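Local atomic coordinates of endoglucanase, family GH5 (Zobellia galactanivorans, PDB entry 6GL2), a protein that probably hydrolyses beta-1,4-glucosidic linkages in beta-glucans as a family GH5 endoglucanase, and is dedicated to the breakdown of hemicelluloses. Residues K15-D20 against E99-I104; N211-P216 against V222-H227; K129-I134 against F147-E152. All coordinates share one frame; numbering follows the deposited sequence.

Contact 1 of 3, residues K15-D20 against E99-I104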
loop_
_atom_site.group_PDB
_atom_site.type_symbol
_atom_site.label_atom_id
_atom_site.label_comp_id
_atom_site.label_asym_id
_atom_site.label_seq_id
_atom_site.Cartn_x
_atom_site.Cartn_y
_atom_site.Cartn_z
ATOM N N LYS A 15 9.222 -4.907 -13.478
ATOM C CA LYS A 15 10.061 -3.747 -13.250
ATOM C C LYS A 15 9.662 -2.568 -14.156
ATOM O O LYS A 15 9.709 -1.383 -13.751
ATOM C CB LYS A 15 11.539 -4.070 -13.382
ATOM C CG LYS A 15 12.019 -4.958 -12.224
ATOM C CD LYS A 15 13.514 -5.198 -12.209
ATOM C CE LYS A 15 13.941 -6.068 -11.019
ATOM N NZ LYS A 15 15.395 -6.460 -11.224
ATOM N N GLU A 16 9.214 -2.874 -15.517
ATOM C CA GLU A 16 8.755 -1.804 -16.356
ATOM C C GLU A 16 7.374 -1.273 -15.889
ATOM O O GLU A 16 7.098 -0.103 -16.061
ATOM C CB GLU A 16 8.744 -2.252 -17.801
ATOM C CG GLU A 16 8.407 -1.155 -18.765
ATOM C CD GLU A 16 9.276 0.119 -18.666
ATOM O OE1 GLU A 16 10.556 0.067 -18.629
ATOM O OE2 GLU A 16 8.655 1.214 -18.599
ATOM N N PHE A 17 6.526 -2.195 -15.462
ATOM C CA PHE A 17 5.217 -1.781 -14.880
ATOM C C PHE A 17 5.419 -0.816 -13.717
ATOM O O PHE A 17 4.740 0.243 -13.700
ATOM C CB PHE A 17 4.542 -3.038 -14.504
ATOM C CG PHE A 17 3.115 -2.854 -14.024
ATOM C CD1 PHE A 17 2.823 -2.535 -12.676
ATOM C CD2 PHE A 17 2.036 -3.056 -14.880
ATOM C CE1 PHE A 17 1.518 -2.385 -12.262
ATOM C CE2 PHE A 17 0.726 -2.914 -14.475
ATOM C CZ PHE A 17 0.483 -2.601 -13.131
ATOM N N VAL A 18 6.338 -1.062 -12.820
ATOM C CA VAL A 18 6.530 -0.211 -11.699
ATOM C C VAL A 18 7.059 1.146 -12.083
ATOM O O VAL A 18 6.751 2.148 -11.530
ATOM C CB VAL A 18 7.353 -0.923 -10.571
ATOM C CG1 VAL A 18 7.874 0.021 -9.514
ATOM C CG2 VAL A 18 6.505 -2.035 -9.965
ATOM N N LEU A 19 7.989 1.158 -13.093
ATOM C CA LEU A 19 8.370 2.473 -13.650
ATOM C C LEU A 19 7.146 3.238 -14.169
ATOM O O LEU A 19 7.021 4.470 -13.939
ATOM C CB LEU A 19 9.424 2.356 -14.759
ATOM C CG LEU A 19 10.763 1.785 -14.290
ATOM C CD1 LEU A 19 11.656 1.688 -15.514
ATOM C CD2 LEU A 19 11.427 2.658 -13.290
ATOM N N ASP A 20 6.298 2.536 -14.915
ATOM C CA ASP A 20 5.087 3.205 -15.481
ATOM C C ASP A 20 4.102 3.724 -14.402
ATOM O O ASP A 20 3.448 4.708 -14.646
ATOM C CB ASP A 20 4.334 2.208 -16.336
ATOM C CG ASP A 20 5.041 1.860 -17.646
ATOM O OD1 ASP A 20 6.105 2.440 -17.949
ATOM O OD2 ASP A 20 4.511 0.911 -18.295
ATOM N N GLU A 99 -6.687 8.146 -16.005
ATOM C CA GLU A 99 -5.532 7.505 -16.582
ATOM C C GLU A 99 -4.534 7.004 -15.533
ATOM O O GLU A 99 -3.357 6.811 -15.861
ATOM C CB GLU A 99 -4.865 8.355 -17.693
ATOM C CG GLU A 99 -5.873 8.744 -18.790
ATOM C CD GLU A 99 -6.503 7.490 -19.378
ATOM O OE1 GLU A 99 -5.778 6.750 -20.069
ATOM O OE2 GLU A 99 -7.684 7.218 -19.145
ATOM N N MET A 100 -4.941 6.881 -14.281
ATOM C CA MET A 100 -4.078 6.418 -13.197
ATOM C C MET A 100 -4.133 4.910 -13.035
ATOM O O MET A 100 -5.087 4.243 -13.404
ATOM C CB MET A 100 -4.507 7.071 -11.885
ATOM C CG MET A 100 -4.470 8.597 -11.911
ATOM S SD MET A 100 -5.179 9.306 -10.411
ATOM C CE MET A 100 -3.744 9.146 -9.314
ATOM N N TYR A 101 -3.070 4.409 -12.416
ATOM C CA TYR A 101 -3.058 3.084 -11.832
ATOM C C TYR A 101 -3.847 3.169 -10.490
ATOM O O TYR A 101 -3.790 4.235 -9.860
ATOM C CB TYR A 101 -1.634 2.607 -11.526
ATOM C CG TYR A 101 -0.840 2.269 -12.796
ATOM C CD1 TYR A 101 -0.181 3.250 -13.483
ATOM C CD2 TYR A 101 -0.853 1.025 -13.275
ATOM C CE1 TYR A 101 0.496 2.963 -14.717
ATOM C CE2 TYR A 101 -0.135 0.670 -14.475
ATOM C CZ TYR A 101 0.445 1.669 -15.157
ATOM O OH TYR A 101 1.101 1.375 -16.347
ATOM N N VAL A 102 -4.398 2.042 -10.099
ATOM C CA VAL A 102 -5.165 2.026 -8.821
ATOM C C VAL A 102 -4.749 0.734 -8.166
ATOM O O VAL A 102 -4.815 -0.366 -8.731
ATOM C CB VAL A 102 -6.692 2.022 -9.029
ATOM C CG1 VAL A 102 -7.366 1.732 -7.704
ATOM C CG2 VAL A 102 -7.098 3.375 -9.549
ATOM N N ILE A 103 -4.434 0.827 -6.850
ATOM C CA ILE A 103 -4.141 -0.357 -6.042
ATOM C C ILE A 103 -5.312 -0.496 -5.030
ATOM O O ILE A 103 -5.559 0.414 -4.245
ATOM C CB ILE A 103 -2.814 -0.156 -5.271
ATOM C CG1 ILE A 103 -1.605 0.029 -6.169
ATOM C CG2 ILE A 103 -2.606 -1.305 -4.300
ATOM C CD1 ILE A 103 -0.476 0.811 -5.485
ATOM N N ILE A 104 -5.886 -1.681 -5.007
ATOM C CA ILE A 104 -6.922 -1.966 -3.959
ATOM C C ILE A 104 -6.321 -3.052 -3.059
ATOM O O ILE A 104 -5.750 -4.029 -3.552
ATOM C CB ILE A 104 -8.194 -2.541 -4.623
ATOM C CG1 ILE A 104 -8.865 -1.410 -5.470
ATOM C CG2 ILE A 104 -9.156 -3.063 -3.545
ATOM C CD1 ILE A 104 -10.019 -1.959 -6.345
#

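Contact 2 of 3, residues N211-P216 against V222-H227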
loop_
_atom_site.group_PDB
_atom_site.type_symbol
_atom_site.label_atom_id
_atom_site.label_comp_id
_atom_site.label_asym_id
_atom_site.label_seq_id
_atom_site.Cartn_x
_atom_site.Cartn_y
_atom_site.Cartn_z
ATOM N N ASN A 211 14.488 -11.435 4.619
ATOM C CA ASN A 211 15.122 -12.718 4.348
ATOM C C ASN A 211 14.077 -13.851 4.260
ATOM O O ASN A 211 14.222 -14.776 3.447
ATOM C CB ASN A 211 16.244 -12.973 5.398
ATOM C CG ASN A 211 17.481 -11.997 5.234
ATOM O OD1 ASN A 211 17.817 -11.561 4.113
ATOM N ND2 ASN A 211 18.178 -11.675 6.357
ATOM N N ASP A 212 12.968 -13.726 5.039
ATOM C CA ASP A 212 11.953 -14.767 5.098
ATOM C C ASP A 212 10.822 -14.593 4.095
ATOM O O ASP A 212 9.974 -15.480 4.009
ATOM C CB ASP A 212 11.429 -14.883 6.506
ATOM C CG ASP A 212 12.422 -15.594 7.449
ATOM O OD1 ASP A 212 13.509 -16.019 6.991
ATOM O OD2 ASP A 212 12.103 -15.667 8.635
ATOM N N TYR A 213 10.829 -13.552 3.297
ATOM C CA TYR A 213 9.773 -13.293 2.357
ATOM C C TYR A 213 9.710 -14.336 1.269
ATOM O O TYR A 213 10.756 -14.651 0.657
ATOM C CB TYR A 213 10.111 -11.969 1.744
ATOM C CG TYR A 213 9.199 -11.498 0.637
ATOM C CD1 TYR A 213 7.977 -10.969 0.961
ATOM C CD2 TYR A 213 9.566 -11.539 -0.694
ATOM C CE1 TYR A 213 7.121 -10.486 -0.029
ATOM C CE2 TYR A 213 8.708 -11.085 -1.696
ATOM C CZ TYR A 213 7.465 -10.532 -1.319
ATOM O OH TYR A 213 6.659 -10.020 -2.369
ATOM N N LEU A 214 8.533 -14.822 0.941
ATOM C CA LEU A 214 8.298 -15.758 -0.099
ATOM C C LEU A 214 7.247 -15.266 -1.065
ATOM O O LEU A 214 6.131 -14.915 -0.656
ATOM C CB LEU A 214 7.830 -17.146 0.428
ATOM C CG LEU A 214 8.888 -17.857 1.271
ATOM C CD1 LEU A 214 8.213 -19.057 1.950
ATOM C CD2 LEU A 214 10.067 -18.291 0.409
ATOM N N VAL A 215 7.502 -15.329 -2.343
ATOM C CA VAL A 215 6.503 -15.019 -3.361
ATOM C C VAL A 215 5.740 -16.312 -3.696
ATOM O O VAL A 215 6.347 -17.334 -4.114
ATOM C CB VAL A 215 7.144 -14.500 -4.669
ATOM C CG1 VAL A 215 6.110 -14.307 -5.762
ATOM C CG2 VAL A 215 7.871 -13.195 -4.397
ATOM N N PRO A 216 4.426 -16.374 -3.475
ATOM C CA PRO A 216 3.659 -17.559 -3.757
ATOM C C PRO A 216 3.875 -18.060 -5.161
ATOM O O PRO A 216 3.769 -17.316 -6.143
ATOM C CB PRO A 216 2.202 -17.108 -3.540
ATOM C CG PRO A 216 2.323 -16.017 -2.548
ATOM C CD PRO A 216 3.580 -15.288 -2.885
ATOM N N VAL A 222 4.000 -10.940 -9.434
ATOM C CA VAL A 222 4.029 -10.413 -8.094
ATOM C C VAL A 222 5.065 -9.383 -7.943
ATOM O O VAL A 222 6.247 -9.544 -8.389
ATOM C CB VAL A 222 4.194 -11.505 -7.051
ATOM C CG1 VAL A 222 4.569 -10.861 -5.674
ATOM C CG2 VAL A 222 2.843 -12.267 -6.926
ATOM N N ILE A 223 4.716 -8.203 -7.432
ATOM C CA ILE A 223 5.533 -7.062 -7.015
ATOM C C ILE A 223 5.677 -7.035 -5.504
ATOM O O ILE A 223 4.728 -7.357 -4.788
ATOM C CB ILE A 223 4.866 -5.744 -7.515
ATOM C CG1 ILE A 223 4.679 -5.722 -9.030
ATOM C CG2 ILE A 223 5.493 -4.493 -6.982
ATOM C CD1 ILE A 223 3.674 -4.640 -9.505
ATOM N N VAL A 224 6.871 -6.666 -4.995
ATOM C CA VAL A 224 7.054 -6.590 -3.571
ATOM C C VAL A 224 6.505 -5.267 -3.074
ATOM O O VAL A 224 6.630 -4.214 -3.642
ATOM C CB VAL A 224 8.559 -6.625 -3.272
ATOM C CG1 VAL A 224 8.847 -6.417 -1.790
ATOM C CG2 VAL A 224 9.159 -7.960 -3.793
ATOM N N SER A 225 5.793 -5.342 -1.947
ATOM C CA SER A 225 5.290 -4.186 -1.176
ATOM C C SER A 225 6.028 -4.036 0.149
ATOM O O SER A 225 6.028 -4.985 0.967
ATOM C CB SER A 225 3.764 -4.371 -0.871
ATOM O OG SER A 225 3.342 -3.303 -0.071
ATOM N N VAL A 226 6.630 -2.894 0.395
ATOM C CA VAL A 226 7.194 -2.529 1.686
ATOM C C VAL A 226 6.776 -1.118 1.977
ATOM O O VAL A 226 6.411 -0.346 1.052
ATOM C CB VAL A 226 8.736 -2.675 1.771
ATOM C CG1 VAL A 226 9.104 -4.160 1.724
ATOM C CG2 VAL A 226 9.409 -1.868 0.696
ATOM N N HIS A 227 6.750 -0.777 3.243
ATOM C CA HIS A 227 6.513 0.554 3.718
ATOM C C HIS A 227 7.737 0.961 4.521
ATOM O O HIS A 227 8.203 0.180 5.368
ATOM C CB HIS A 227 5.284 0.598 4.608
ATOM C CG HIS A 227 3.993 0.123 3.932
ATOM N ND1 HIS A 227 2.846 -0.049 4.612
ATOM C CD2 HIS A 227 3.752 -0.129 2.644
ATOM C CE1 HIS A 227 1.899 -0.474 3.713
ATOM N NE2 HIS A 227 2.412 -0.483 2.544
#

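Contact 3 of 3, residues K129-I134 against F147-E152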
loop_
_atom_site.group_PDB
_atom_site.type_symbol
_atom_site.label_atom_id
_atom_site.label_comp_id
_atom_site.label_asym_id
_atom_site.label_seq_id
_atom_site.Cartn_x
_atom_site.Cartn_y
_atom_site.Cartn_z
ATOM N N LYS A 129 -12.056 -16.789 0.734
ATOM C CA LYS A 129 -13.426 -16.405 0.376
ATOM C C LYS A 129 -13.448 -14.890 0.050
ATOM O O LYS A 129 -14.083 -14.420 -0.921
ATOM C CB LYS A 129 -14.409 -16.662 1.481
ATOM C CG LYS A 129 -14.819 -18.118 1.649
ATOM C CD LYS A 129 -15.392 -18.693 0.395
ATOM C CE LYS A 129 -15.793 -20.155 0.598
ATOM N NZ LYS A 129 -16.213 -20.824 -0.667
ATOM N N VAL A 130 -12.787 -14.050 0.867
ATOM C CA VAL A 130 -12.813 -12.602 0.693
ATOM C C VAL A 130 -12.074 -12.261 -0.577
ATOM O O VAL A 130 -12.604 -11.471 -1.363
ATOM C CB VAL A 130 -12.254 -11.911 1.947
ATOM C CG1 VAL A 130 -12.012 -10.394 1.695
ATOM C CG2 VAL A 130 -13.254 -12.104 3.098
ATOM N N TRP A 131 -10.850 -12.735 -0.831
ATOM C CA TRP A 131 -10.138 -12.433 -2.021
ATOM C C TRP A 131 -10.857 -12.931 -3.260
ATOM O O TRP A 131 -10.793 -12.304 -4.330
ATOM C CB TRP A 131 -8.616 -12.786 -2.018
ATOM C CG TRP A 131 -7.799 -11.605 -1.647
ATOM C CD1 TRP A 131 -7.024 -11.425 -0.498
ATOM C CD2 TRP A 131 -7.726 -10.378 -2.377
ATOM N NE1 TRP A 131 -6.476 -10.174 -0.495
ATOM C CE2 TRP A 131 -6.863 -9.484 -1.629
ATOM C CE3 TRP A 131 -8.239 -9.950 -3.595
ATOM C CZ2 TRP A 131 -6.644 -8.190 -2.025
ATOM C CZ3 TRP A 131 -7.979 -8.678 -3.987
ATOM C CH2 TRP A 131 -7.171 -7.787 -3.246
ATOM N N THR A 132 -11.476 -14.120 -3.192
ATOM C CA THR A 132 -12.239 -14.547 -4.340
ATOM C C THR A 132 -13.308 -13.509 -4.745
ATOM O O THR A 132 -13.458 -13.235 -5.912
ATOM C CB THR A 132 -12.859 -15.924 -4.079
ATOM O OG1 THR A 132 -11.797 -16.884 -3.936
ATOM C CG2 THR A 132 -13.737 -16.386 -5.272
ATOM N N GLN A 133 -14.002 -13.005 -3.751
ATOM C CA GLN A 133 -15.015 -12.036 -3.988
ATOM C C GLN A 133 -14.534 -10.709 -4.540
ATOM O O GLN A 133 -15.133 -10.132 -5.447
ATOM C CB GLN A 133 -15.891 -11.824 -2.802
ATOM C CG GLN A 133 -16.682 -13.038 -2.393
ATOM C CD GLN A 133 -17.329 -12.750 -1.055
ATOM O OE1 GLN A 133 -18.336 -12.020 -1.019
ATOM N NE2 GLN A 133 -16.814 -13.327 0.015
ATOM N N ILE A 134 -13.448 -10.174 -3.978
ATOM C CA ILE A 134 -12.899 -8.921 -4.463
ATOM C C ILE A 134 -12.400 -9.144 -5.899
ATOM O O ILE A 134 -12.698 -8.348 -6.761
ATOM C CB ILE A 134 -11.730 -8.427 -3.564
ATOM C CG1 ILE A 134 -12.236 -8.206 -2.107
ATOM C CG2 ILE A 134 -11.184 -7.119 -4.174
ATOM C CD1 ILE A 134 -11.042 -8.003 -1.151
ATOM N N PHE A 147 -3.969 -5.498 -7.477
ATOM C CA PHE A 147 -4.390 -5.945 -6.138
ATOM C C PHE A 147 -3.210 -6.010 -5.188
ATOM O O PHE A 147 -2.118 -6.412 -5.588
ATOM C CB PHE A 147 -4.958 -7.360 -6.193
ATOM C CG PHE A 147 -6.243 -7.500 -7.018
ATOM C CD1 PHE A 147 -7.129 -6.426 -7.199
ATOM C CD2 PHE A 147 -6.603 -8.698 -7.581
ATOM C CE1 PHE A 147 -8.275 -6.614 -7.979
ATOM C CE2 PHE A 147 -7.758 -8.886 -8.323
ATOM C CZ PHE A 147 -8.567 -7.825 -8.536
ATOM N N GLU A 148 -3.376 -5.621 -3.980
ATOM C CA GLU A 148 -2.375 -5.732 -2.880
ATOM C C GLU A 148 -2.973 -6.595 -1.820
ATOM O O GLU A 148 -4.012 -6.291 -1.231
ATOM C CB GLU A 148 -2.008 -4.369 -2.373
ATOM C CG GLU A 148 -1.181 -4.346 -1.092
ATOM C CD GLU A 148 -0.944 -3.021 -0.531
ATOM O OE1 GLU A 148 -0.709 -2.039 -1.252
ATOM O OE2 GLU A 148 -1.115 -2.886 0.719
ATOM N N THR A 149 -2.438 -7.793 -1.597
ATOM C CA THR A 149 -3.182 -8.847 -0.870
ATOM C C THR A 149 -3.406 -8.523 0.605
ATOM O O THR A 149 -4.467 -8.710 1.158
ATOM C CB THR A 149 -2.516 -10.197 -1.001
ATOM O OG1 THR A 149 -1.104 -10.024 -0.853
ATOM C CG2 THR A 149 -2.812 -10.813 -2.393
ATOM N N LEU A 150 -2.390 -7.892 1.271
ATOM C CA LEU A 150 -2.487 -7.526 2.681
ATOM C C LEU A 150 -1.658 -6.303 2.969
ATOM O O LEU A 150 -0.521 -6.266 2.497
ATOM C CB LEU A 150 -1.938 -8.656 3.588
ATOM C CG LEU A 150 -2.590 -10.016 3.534
ATOM C CD1 LEU A 150 -1.724 -11.069 4.187
ATOM C CD2 LEU A 150 -3.947 -9.968 4.109
ATOM N N ASN A 151 -2.013 -5.437 3.846
ATOM C CA ASN A 151 -1.357 -4.162 4.037
ATOM C C ASN A 151 -0.076 -4.324 4.841
ATOM O O ASN A 151 1.049 -4.282 4.330
ATOM C CB ASN A 151 -2.368 -3.222 4.676
ATOM C CG ASN A 151 -1.746 -1.917 5.118
ATOM O OD1 ASN A 151 -0.901 -1.382 4.391
ATOM N ND2 ASN A 151 -2.054 -1.492 6.309
ATOM N N GLU A 152 -0.227 -4.491 6.138
ATOM C CA GLU A 152 0.876 -4.588 7.148
ATOM C C GLU A 152 0.598 -5.800 8.018
ATOM O O GLU A 152 0.392 -5.629 9.232
ATOM C CB GLU A 152 1.079 -3.334 7.909
ATOM C CG GLU A 152 1.501 -2.142 7.079
ATOM C CD GLU A 152 1.813 -0.947 7.807
ATOM O OE1 GLU A 152 1.381 -0.828 9.025
ATOM O OE2 GLU A 152 2.465 -0.005 7.237
#

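Contact 1 of 3, residues K15-D20 against E99-I104
The short helix carrying F17 and D20 comes up to the start of strand 101-105 mainly through side chains: the closest CA atoms, those of D20 and Y101, are 8.9 Å apart, and no hydrogen bond joins the two segments. Y101 spans the gap. Its ring presents an edge to the face of F17 in a T-shaped pair, centroids 5.1 Å apart and planes at 73°, with CE2 of Y101 3.6 Å from CZ of F17. F17 reaches this position because its CG lies anti to the backbone N (chi1 -174°), which carries the ring out from the helix until its far end meets the tyrosine. One helical turn on, D20 meets the other side of the phenol: its CB is 3.3 Å from Y101 OH, and its backbone O lies 3.4 Å from Y101 CE1, oblique to the ring. The carboxylate of D20 does not bond the hydroxyl; OD2 stays 4.0 Å from Y101 OH, which instead hydrogen-bonds to R10. Y144 stacks on the same tyrosine, while F17 also touches I146 of strand 145-148, so the aromatic pair is buried. Just before the strand, E99 is the C-prime residue of a Schellman motif that ends helix 82-96. Here the N-terminal helix 14-20 packs across the N-terminal end of a parallel strand, closing the bottom of a (beta/alpha)8 TIM barrel.

Contact 2 of 3, residues N211-P216 against V222-H227
Following helix 207-212, the chain runs past the outside of strand 222-227 in extended form, nearest at V215 and V222, whose CA atoms are 7.1 Å apart; no hydrogen bond links the two segments, so they do not pair as strands. Two side chains from the connection reach the strand. V215 meets V222 tip to tip, its CG1 standing 3.6 Å from V222 CB and 3.8 Å from V222 CG1. That branch is the one anti to the backbone N of V215 (chi1 175°), directed at the strand. Y213 supplies the second contact, and its ring crosses V224 obliquely: V224 CG2 touches Y213 CE2 at 3.8 Å and Y213 OH at 3.5 Å. The same hydroxyl lies 4.0 Å from V222 CG1, so the end of the phenol touches V224 closely and V222 more loosely. Its polar need is met from the neighbouring strand, by a hydrogen bond with V198 O, and F263 makes an edge-to-face contact with the ring. Beyond V215, P216 packs against helix 167-186, while L214 N and D212 O both bond to the side chain of N174. Apolar packing thus fits the return connection onto strand 222-227, within the right-handed beta-alpha-beta crossover formed by strand 196-199, helix 207-212 and strand 222-227 of the TIM barrel.

Contact 3 of 3, residues K129-I134 against F147-E152
W131 lays its indole along the C-terminal part of strand 145-148, touching F147, E148 and T149 in turn. NE1 donates to T149 O at 3.0 Å with an N-H...O angle of 161°; the oxygen sits in the ring plane and receives the proton on a lone pair. At the ring edge CZ2 is 3.3 Å from E148 O. Farther round, CZ3 comes over one face of F147, 3.7 Å from F147 CG, but the planes are 43° apart, neither stacked nor edge-to-face. T149 CG2 lies over the rim of one indole face and I134 CD1, about one turn on in the same helix, over the rim of the opposite face. Behind this shell, S180 and I184 of helix 167-186 touch W131, and T149 OG1 bonds to H177, while E148, whose CB is directed away from the helix, has its carboxylate in a salt bridge with R63. A leucine in place of W131 would probably leave T149 O without its indole donor and open a gap beside F147. One straight, in-plane bond, with packing on both faces, probably sets the rotation of the indole and satisfies a buried carbonyl.

In the fold
All three contacts are buried and reach the same eight-stranded barrel, but contacts 1 and 2 include partly exposed residues (D20; Y213 and V215), whereas every touching residue of contact 3 is buried. Contacts 1 and 3 use neighbouring strands, 101-105 and 145-148, joined where I104 O meets E148 N at 2.9 Å, a probable hydrogen bond. Contact 1 works at the barrel's bottom through an aromatic pair edged by D20; contacts 2 and 3 belong to beta-alpha-beta units on its outer wall. Contact 2 rests on apolar packing, the Y213 hydroxyl being bonded elsewhere, while contact 3 adds an indole hydrogen bond. F17 and V18 also pack on I223, and H227 ND1 probably bonds E152 OE2.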